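Local coordinates for monovalent Na+/H+ antiporter subunit A (Dietzia sp. DQ12-45-1b, PDB 7D3U), which probably takes part in exchanging sodium ions for protons across the cell membrane as a large subunit of the Mrp antiporter complex, at residues Phe333-Val338 with Pro458-Ala463; Ala752-Ile757 with Pro849-Ile854; Ser823-Gly828 with Leu899-Val904. One frame throughout, in Å; residues are numbered along the deposited sequence.

How the interactions relate
Interaction 1 lies in the antiporter-like part of the chain, where helices 312-341 and 457-471 meet. It closes before the other two begin and sits on the opposite side of the chain's centre, its nearest atoms about 63 Å from those of interaction 2 and about 72 Å from those of interaction 3, consistent with two well-separated helical regions. Interactions 2 and 3 are neighbours with centres about 12 Å apart, and their segments alternate along the chain. They touch directly where Val-853 and Ile-854 of helix 850-866 pack on Gly-903 of helix 890-912. Interaction 2 joins the MbhE-like and MnhB-like parts, while interaction 3 packs two helices within the MnhB-like part.

Interaction 1: residues Phe333-Val338 with Pro458-Ala463; sequences FMFVGV and PAALPA
Met-334 and Phe-335 of helix 312-341 reach across to one turn of helix 457-471, which runs nearly antiparallel to their own, the short axes inclined at 149°. Met-334 makes its contact along most of its length. Met-334 CB lies 3.6 Å from Ala-459 CB, where the two backbones come nearest. CG leaves beside the backbone N (chi1 -71°) and the chain stays extended as far as SD, which comes to 3.3 Å from Pro-458 O. A bend at chi3 (-64°) then turns the terminal methyl toward Pro-462. CE covers the same Pro-458 O and reaches the ring of Pro-462, at 3.7 Å from CG, the two side chains crossing at about a right angle.

Phe-335 fills the neighbouring position. Ala-459 O lies over one face of its ring, 3.1 Å above the plane and offset toward the rim, and the Ala-459 methyl makes an off-centre CH-pi contact. At the ring edge, CE2 meets Ala-463 CB at 3.9 Å. Ala-460 CB also packs against CZ. Elsewhere Met-334 packs on Tyr-90 and Phe-335 on Thr-361, and a bound dodecyl maltoside touches Pro-458.

Helix 457-471 is kinked here. Pro-462 has no N-H to offer Pro-458 O, and Ala-463 N makes no bond to the preceding turn. In what is probably the membrane-embedded part of the helix, a thioether and a phenyl ring from the neighbouring helix thus cover carbonyls that lack their i+4 helical donors.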
loop_
_atom_site.group_PDB
_atom_site.type_symbol
_atom_site.label_atom_id
_atom_site.label_comp_id
_atom_site.label_asym_id
_atom_site.label_seq_id
_atom_site.Cartn_x
_atom_site.Cartn_y
_atom_site.Cartn_z
ATOM N N PHE B 333 -28.807 16.701 -42.141
ATOM C CA PHE B 333 -29.117 15.890 -40.970
ATOM C C PHE B 333 -30.510 16.196 -40.444
ATOM O O PHE B 333 -31.279 15.279 -40.128
ATOM C CB PHE B 333 -28.076 16.126 -39.882
ATOM C CG PHE B 333 -26.972 15.126 -39.886
ATOM C CD1 PHE B 333 -27.237 13.795 -39.649
ATOM C CD2 PHE B 333 -25.671 15.513 -40.131
ATOM C CE1 PHE B 333 -26.229 12.872 -39.656
ATOM C CE2 PHE B 333 -24.656 14.589 -40.138
ATOM C CZ PHE B 333 -24.934 13.267 -39.898
ATOM N N MET B 334 -30.857 17.479 -40.349
ATOM C CA MET B 334 -32.183 17.827 -39.859
ATOM C C MET B 334 -33.274 17.362 -40.817
ATOM O O MET B 334 -34.365 16.984 -40.376
ATOM C CB MET B 334 -32.265 19.331 -39.616
ATOM C CG MET B 334 -31.450 19.788 -38.419
ATOM S SD MET B 334 -31.592 21.553 -38.112
ATOM C CE MET B 334 -30.864 22.197 -39.611
ATOM N N PHE B 335 -32.989 17.328 -42.119
ATOM C CA PHE B 335 -33.982 16.858 -43.073
ATOM C C PHE B 335 -34.125 15.343 -43.034
ATOM O O PHE B 335 -35.233 14.820 -43.185
ATOM C CB PHE B 335 -33.619 17.327 -44.478
ATOM C CG PHE B 335 -34.120 18.701 -44.796
ATOM C CD1 PHE B 335 -35.377 19.101 -44.388
ATOM C CD2 PHE B 335 -33.328 19.598 -45.486
ATOM C CE1 PHE B 335 -35.840 20.364 -44.671
ATOM C CE2 PHE B 335 -33.785 20.865 -45.769
ATOM C CZ PHE B 335 -35.044 21.248 -45.364
ATOM N N VAL B 336 -33.022 14.620 -42.837
ATOM C CA VAL B 336 -33.125 13.184 -42.603
ATOM C C VAL B 336 -33.965 12.918 -41.364
ATOM O O VAL B 336 -34.831 12.033 -41.358
ATOM C CB VAL B 336 -31.724 12.557 -42.484
ATOM C CG1 VAL B 336 -31.823 11.086 -42.119
ATOM C CG2 VAL B 336 -30.967 12.723 -43.783
ATOM N N GLY B 337 -33.749 13.702 -40.309
ATOM C CA GLY B 337 -34.550 13.541 -39.108
ATOM C C GLY B 337 -36.025 13.810 -39.340
ATOM O O GLY B 337 -36.883 13.077 -38.843
ATOM N N VAL B 338 -36.344 14.861 -40.099
ATOM C CA VAL B 338 -37.748 15.202 -40.314
ATOM C C VAL B 338 -38.419 14.172 -41.218
ATOM O O VAL B 338 -39.589 13.823 -41.014
ATOM C CB VAL B 338 -37.889 16.637 -40.861
ATOM C CG1 VAL B 338 -37.532 16.720 -42.329
ATOM C CG2 VAL B 338 -39.299 17.136 -40.649
ATOM N N PRO B 458 -36.886 25.102 -39.078
ATOM C CA PRO B 458 -35.513 25.056 -38.552
ATOM C C PRO B 458 -34.619 24.080 -39.288
ATOM O O PRO B 458 -33.401 24.098 -39.077
ATOM C CB PRO B 458 -35.706 24.641 -37.087
ATOM C CG PRO B 458 -37.131 24.919 -36.787
ATOM C CD PRO B 458 -37.857 24.666 -38.061
ATOM N N ALA B 459 -35.178 23.226 -40.140
ATOM C CA ALA B 459 -34.381 22.334 -40.968
ATOM C C ALA B 459 -34.123 22.896 -42.356
ATOM O O ALA B 459 -33.218 22.414 -43.045
ATOM C CB ALA B 459 -35.068 20.973 -41.097
ATOM N N ALA B 460 -34.892 23.895 -42.779
ATOM C CA ALA B 460 -34.710 24.527 -44.076
ATOM C C ALA B 460 -33.992 25.863 -43.985
ATOM O O ALA B 460 -33.738 26.485 -45.020
ATOM C CB ALA B 460 -36.062 24.720 -44.766
ATOM N N LEU B 461 -33.664 26.323 -42.776
ATOM C CA LEU B 461 -32.932 27.583 -42.662
ATOM C C LEU B 461 -31.498 27.452 -43.160
ATOM O O LEU B 461 -31.053 28.328 -43.920
ATOM C CB LEU B 461 -32.995 28.099 -41.222
ATOM C CG LEU B 461 -32.499 29.531 -41.031
ATOM C CD1 LEU B 461 -33.328 30.486 -41.866
ATOM C CD2 LEU B 461 -32.548 29.919 -39.567
ATOM N N PRO B 462 -30.726 26.424 -42.789
ATOM C CA PRO B 462 -29.389 26.298 -43.392
ATOM C C PRO B 462 -29.429 26.000 -44.880
ATOM O O PRO B 462 -28.583 26.504 -45.628
ATOM C CB PRO B 462 -28.756 25.150 -42.594
ATOM C CG PRO B 462 -29.497 25.136 -41.312
ATOM C CD PRO B 462 -30.904 25.450 -41.698
ATOM N N ALA B 463 -30.393 25.199 -45.336
ATOM C CA ALA B 463 -30.459 24.869 -46.756
ATOM C C ALA B 463 -30.768 26.098 -47.601
ATOM O O ALA B 463 -30.251 26.236 -48.715
ATOM C CB ALA B 463 -31.501 23.777 -46.994
#

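Interaction 2: residues Ala752-Ile757 with Pro849-Ile854; sequences AGLAVI and PYVAVI
Leu-754 and Ile-757 of helix 739-762 push their ends into the first turn of helix 850-866, where Val-851, Ile-854 and Tyr-850 receive them. The closer packing is at Ile-757. Its CG1 lies beside the backbone N (chi1 -65°), and the extended chain beyond carries CD1 to the edge of the Tyr-850 ring, in its plane and 3.5 Å from CE1. Leu-754 packs one turn earlier in its helix. Its CD2 branch meets Val-851 CG2 at 3.9 Å, the side chains crossing nearly at right angles. The same leucine slides past Ile-854 in the opposite direction, with Leu-754 CD2 4.2 Å from Ile-854 CD1.

The backbones themselves stay well separated. The short helical axes are 10.5 Å apart, and even at Gly-753 the nearest atom across the gap is Ile-854 CD1, 4.4 Å from Gly-753 CA. The looser side is that of Tyr-850 and Val-851, both partly exposed. The hydroxyl of Tyr-850 is held by a hydrogen bond to Asp-910 on helix 890-912. Phe-108 of subunit D packs on both Ile-757 and Val-851.

With no polar pair between the segments, aliphatic ends and the Tyr-850 ring edge fill the gap between two nearly antiparallel helices inclined at 154°. This is packing between predicted transmembrane helices, and it joins the MbhE-like part of the chain to its MnhB-like part within a helical bundle.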
loop_
_atom_site.group_PDB
_atom_site.type_symbol
_atom_site.label_atom_id
_atom_site.label_comp_id
_atom_site.label_asym_id
_atom_site.label_seq_id
_atom_site.Cartn_x
_atom_site.Cartn_y
_atom_site.Cartn_z
ATOM N N ALA B 752 -1.255 -4.675 18.949
ATOM C CA ALA B 752 -1.083 -6.075 18.573
ATOM C C ALA B 752 -1.972 -6.973 19.417
ATOM O O ALA B 752 -2.524 -7.959 18.919
ATOM C CB ALA B 752 0.381 -6.486 18.707
ATOM N N GLY B 753 -2.134 -6.639 20.697
ATOM C CA GLY B 753 -3.061 -7.393 21.530
ATOM C C GLY B 753 -4.496 -7.273 21.050
ATOM O O GLY B 753 -5.209 -8.274 20.902
ATOM N N LEU B 754 -4.938 -6.038 20.795
ATOM C CA LEU B 754 -6.289 -5.830 20.280
ATOM C C LEU B 754 -6.486 -6.535 18.943
ATOM O O LEU B 754 -7.569 -7.059 18.658
ATOM C CB LEU B 754 -6.579 -4.338 20.137
ATOM C CG LEU B 754 -6.447 -3.484 21.395
ATOM C CD1 LEU B 754 -6.912 -2.067 21.117
ATOM C CD2 LEU B 754 -7.236 -4.094 22.538
ATOM N N ALA B 755 -5.445 -6.569 18.115
ATOM C CA ALA B 755 -5.551 -7.192 16.805
ATOM C C ALA B 755 -5.583 -8.707 16.909
ATOM O O ALA B 755 -6.260 -9.362 16.117
ATOM C CB ALA B 755 -4.397 -6.737 15.916
ATOM N N VAL B 756 -4.862 -9.283 17.874
ATOM C CA VAL B 756 -4.999 -10.709 18.148
ATOM C C VAL B 756 -6.426 -11.024 18.573
ATOM O O VAL B 756 -7.024 -12.014 18.125
ATOM C CB VAL B 756 -3.981 -11.148 19.217
ATOM C CG1 VAL B 756 -4.395 -12.467 19.843
ATOM C CG2 VAL B 756 -2.596 -11.253 18.614
ATOM N N ILE B 757 -6.997 -10.183 19.439
ATOM C CA ILE B 757 -8.385 -10.375 19.857
ATOM C C ILE B 757 -9.314 -10.345 18.648
ATOM O O ILE B 757 -10.167 -11.223 18.471
ATOM C CB ILE B 757 -8.787 -9.315 20.898
ATOM C CG1 ILE B 757 -7.984 -9.498 22.183
ATOM C CG2 ILE B 757 -10.271 -9.396 21.188
ATOM C CD1 ILE B 757 -8.487 -8.659 23.330
ATOM N N PRO B 849 -9.881 -9.006 32.949
ATOM C CA PRO B 849 -10.158 -8.243 31.727
ATOM C C PRO B 849 -8.891 -7.603 31.191
ATOM O O PRO B 849 -8.408 -6.609 31.739
ATOM C CB PRO B 849 -11.177 -7.196 32.191
ATOM C CG PRO B 849 -10.894 -7.018 33.638
ATOM C CD PRO B 849 -10.418 -8.348 34.152
ATOM N N TYR B 850 -8.350 -8.160 30.111
ATOM C CA TYR B 850 -7.073 -7.695 29.589
ATOM C C TYR B 850 -7.216 -6.574 28.575
ATOM O O TYR B 850 -6.277 -5.791 28.409
ATOM C CB TYR B 850 -6.300 -8.855 28.958
ATOM C CG TYR B 850 -7.172 -9.863 28.255
ATOM C CD1 TYR B 850 -7.604 -9.648 26.958
ATOM C CD2 TYR B 850 -7.558 -11.033 28.888
ATOM C CE1 TYR B 850 -8.397 -10.568 26.310
ATOM C CE2 TYR B 850 -8.351 -11.957 28.251
ATOM C CZ TYR B 850 -8.768 -11.721 26.962
ATOM O OH TYR B 850 -9.562 -12.643 26.322
ATOM N N VAL B 851 -8.356 -6.477 27.891
ATOM C CA VAL B 851 -8.573 -5.342 27.001
ATOM C C VAL B 851 -8.660 -4.049 27.803
ATOM O O VAL B 851 -8.095 -3.019 27.413
ATOM C CB VAL B 851 -9.820 -5.572 26.130
ATOM C CG1 VAL B 851 -11.046 -5.827 26.990
ATOM C CG2 VAL B 851 -10.050 -4.383 25.233
ATOM N N ALA B 852 -9.337 -4.087 28.952
ATOM C CA ALA B 852 -9.359 -2.922 29.826
ATOM C C ALA B 852 -7.983 -2.641 30.407
ATOM O O ALA B 852 -7.644 -1.481 30.655
ATOM C CB ALA B 852 -10.380 -3.116 30.944
ATOM N N VAL B 853 -7.167 -3.677 30.607
ATOM C CA VAL B 853 -5.812 -3.463 31.103
ATOM C C VAL B 853 -4.957 -2.773 30.046
ATOM O O VAL B 853 -4.182 -1.863 30.354
ATOM C CB VAL B 853 -5.197 -4.799 31.560
ATOM C CG1 VAL B 853 -3.692 -4.697 31.632
ATOM C CG2 VAL B 853 -5.757 -5.197 32.912
ATOM N N ILE B 854 -5.092 -3.185 28.783
ATOM C CA ILE B 854 -4.396 -2.501 27.696
ATOM C C ILE B 854 -4.851 -1.053 27.604
ATOM O O ILE B 854 -4.035 -0.133 27.442
ATOM C CB ILE B 854 -4.622 -3.242 26.365
ATOM C CG1 ILE B 854 -3.996 -4.633 26.407
ATOM C CG2 ILE B 854 -4.061 -2.440 25.210
ATOM C CD1 ILE B 854 -4.438 -5.523 25.273
#

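Interaction 3: residues Ser823-Gly828 with Leu899-Val904; sequences SALIGG and LAVLGV
Ala-824 and Val-901 face each other where helices 821-837 and 890-912 come together. The alanine methyl comes up against the valine's branch point, CB to CB at 3.4 Å. Val-901 has CG1 anti to its backbone N (chi1 -179°) and CG2 beside that nitrogen, which turns both methyls toward Ala-824: CG1 lies 3.7 Å from Ala-824 CB and CG2 4.1 Å from it. Val-901 CG1 also touches Leu-825 CD2 at 3.9 Å. The CB of that leucine points away from the partner helix, yet its end turns back, and the two side chains meet at a slant.

The helices run nearly parallel, their short axes 8.4 Å apart and inclined at 25°, with helix 850-866 placed between them in sequence, as the alternating course of a membrane bundle requires. Both belong to the MnhB-related region of the chain. The absence of a side chain at Gly-827, where a CB would point at the partner helix, leaves room for Leu-902.

Leu-902 makes use of that surface. Its CD1 lies on the backbone at Gly-827 and Gly-828, 3.7 Å from Gly-828 N, and is about as near to Ala-824 O. That carbonyl oxygen already accepts hydrogen bonds from Gly-827 N and Gly-828 N. Leu-825 also packs against helix 646-667 and Phe-80 of subunit C, while Val-901 rests on Leu-749 of helix 739-762.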
loop_
_atom_site.group_PDB
_atom_site.type_symbol
_atom_site.label_atom_id
_atom_site.label_comp_id
_atom_site.label_asym_id
_atom_site.label_seq_id
_atom_site.Cartn_x
_atom_site.Cartn_y
_atom_site.Cartn_z
ATOM N N SER B 823 10.416 -5.452 33.146
ATOM C CA SER B 823 9.460 -5.663 34.228
ATOM C C SER B 823 8.187 -6.325 33.724
ATOM O O SER B 823 7.640 -7.217 34.383
ATOM C CB SER B 823 9.125 -4.331 34.893
ATOM O OG SER B 823 10.032 -4.035 35.932
ATOM N N ALA B 824 7.695 -5.901 32.562
ATOM C CA ALA B 824 6.427 -6.427 32.073
ATOM C C ALA B 824 6.588 -7.794 31.423
ATOM O O ALA B 824 5.712 -8.653 31.556
ATOM C CB ALA B 824 5.803 -5.436 31.096
ATOM N N LEU B 825 7.695 -8.022 30.718
ATOM C CA LEU B 825 7.902 -9.326 30.106
ATOM C C LEU B 825 8.222 -10.388 31.152
ATOM O O LEU B 825 7.883 -11.561 30.964
ATOM C CB LEU B 825 9.004 -9.243 29.053
ATOM C CG LEU B 825 8.799 -8.228 27.924
ATOM C CD1 LEU B 825 10.121 -7.884 27.263
ATOM C CD2 LEU B 825 7.803 -8.727 26.895
ATOM N N ILE B 826 8.832 -10.001 32.277
ATOM C CA ILE B 826 9.049 -10.965 33.353
ATOM C C ILE B 826 7.776 -11.261 34.128
ATOM O O ILE B 826 7.760 -12.193 34.941
ATOM C CB ILE B 826 10.152 -10.471 34.307
ATOM C CG1 ILE B 826 10.917 -11.655 34.895
ATOM C CG2 ILE B 826 9.568 -9.623 35.412
ATOM C CD1 ILE B 826 12.009 -11.247 35.844
ATOM N N GLY B 827 6.709 -10.502 33.896
ATOM C CA GLY B 827 5.406 -10.835 34.435
ATOM C C GLY B 827 4.622 -11.637 33.419
ATOM O O GLY B 827 3.796 -12.484 33.768
ATOM N N GLY B 828 4.880 -11.364 32.141
ATOM C CA GLY B 828 4.353 -12.225 31.097
ATOM C C GLY B 828 4.878 -13.644 31.212
ATOM O O GLY B 828 4.161 -14.608 30.934
ATOM N N LEU B 899 1.500 -2.173 32.477
ATOM C CA LEU B 899 0.121 -2.619 32.310
ATOM C C LEU B 899 -0.168 -2.972 30.859
ATOM O O LEU B 899 -0.831 -3.977 30.579
ATOM C CB LEU B 899 -0.843 -1.540 32.799
ATOM C CG LEU B 899 -0.830 -1.190 34.286
ATOM C CD1 LEU B 899 -1.732 -0.008 34.586
ATOM C CD2 LEU B 899 -1.241 -2.394 35.111
ATOM N N ALA B 900 0.336 -2.171 29.919
ATOM C CA ALA B 900 0.063 -2.433 28.509
ATOM C C ALA B 900 0.629 -3.781 28.080
ATOM O O ALA B 900 -0.089 -4.622 27.523
ATOM C CB ALA B 900 0.634 -1.310 27.646
ATOM N N VAL B 901 1.917 -4.011 28.342
ATOM C CA VAL B 901 2.544 -5.261 27.921
ATOM C C VAL B 901 1.925 -6.446 28.655
ATOM O O VAL B 901 1.757 -7.531 28.080
ATOM C CB VAL B 901 4.065 -5.192 28.133
ATOM C CG1 VAL B 901 4.729 -6.481 27.678
ATOM C CG2 VAL B 901 4.653 -3.996 27.409
ATOM N N LEU B 902 1.565 -6.261 29.928
ATOM C CA LEU B 902 0.947 -7.349 30.675
ATOM C C LEU B 902 -0.403 -7.723 30.082
ATOM O O LEU B 902 -0.727 -8.908 29.956
ATOM C CB LEU B 902 0.800 -6.958 32.143
ATOM C CG LEU B 902 1.007 -8.074 33.162
ATOM C CD1 LEU B 902 2.239 -8.888 32.812
ATOM C CD2 LEU B 902 1.123 -7.499 34.561
ATOM N N GLY B 903 -1.202 -6.724 29.706
ATOM C CA GLY B 903 -2.472 -7.013 29.061
ATOM C C GLY B 903 -2.295 -7.682 27.713
ATOM O O GLY B 903 -3.077 -8.558 27.337
ATOM N N VAL B 904 -1.256 -7.292 26.974
ATOM C CA VAL B 904 -0.999 -7.922 25.681
ATOM C C VAL B 904 -0.653 -9.394 25.863
ATOM O O VAL B 904 -1.155 -10.261 25.136
ATOM C CB VAL B 904 0.114 -7.176 24.930
ATOM C CG1 VAL B 904 0.441 -7.893 23.632
ATOM C CG2 VAL B 904 -0.315 -5.758 24.663
#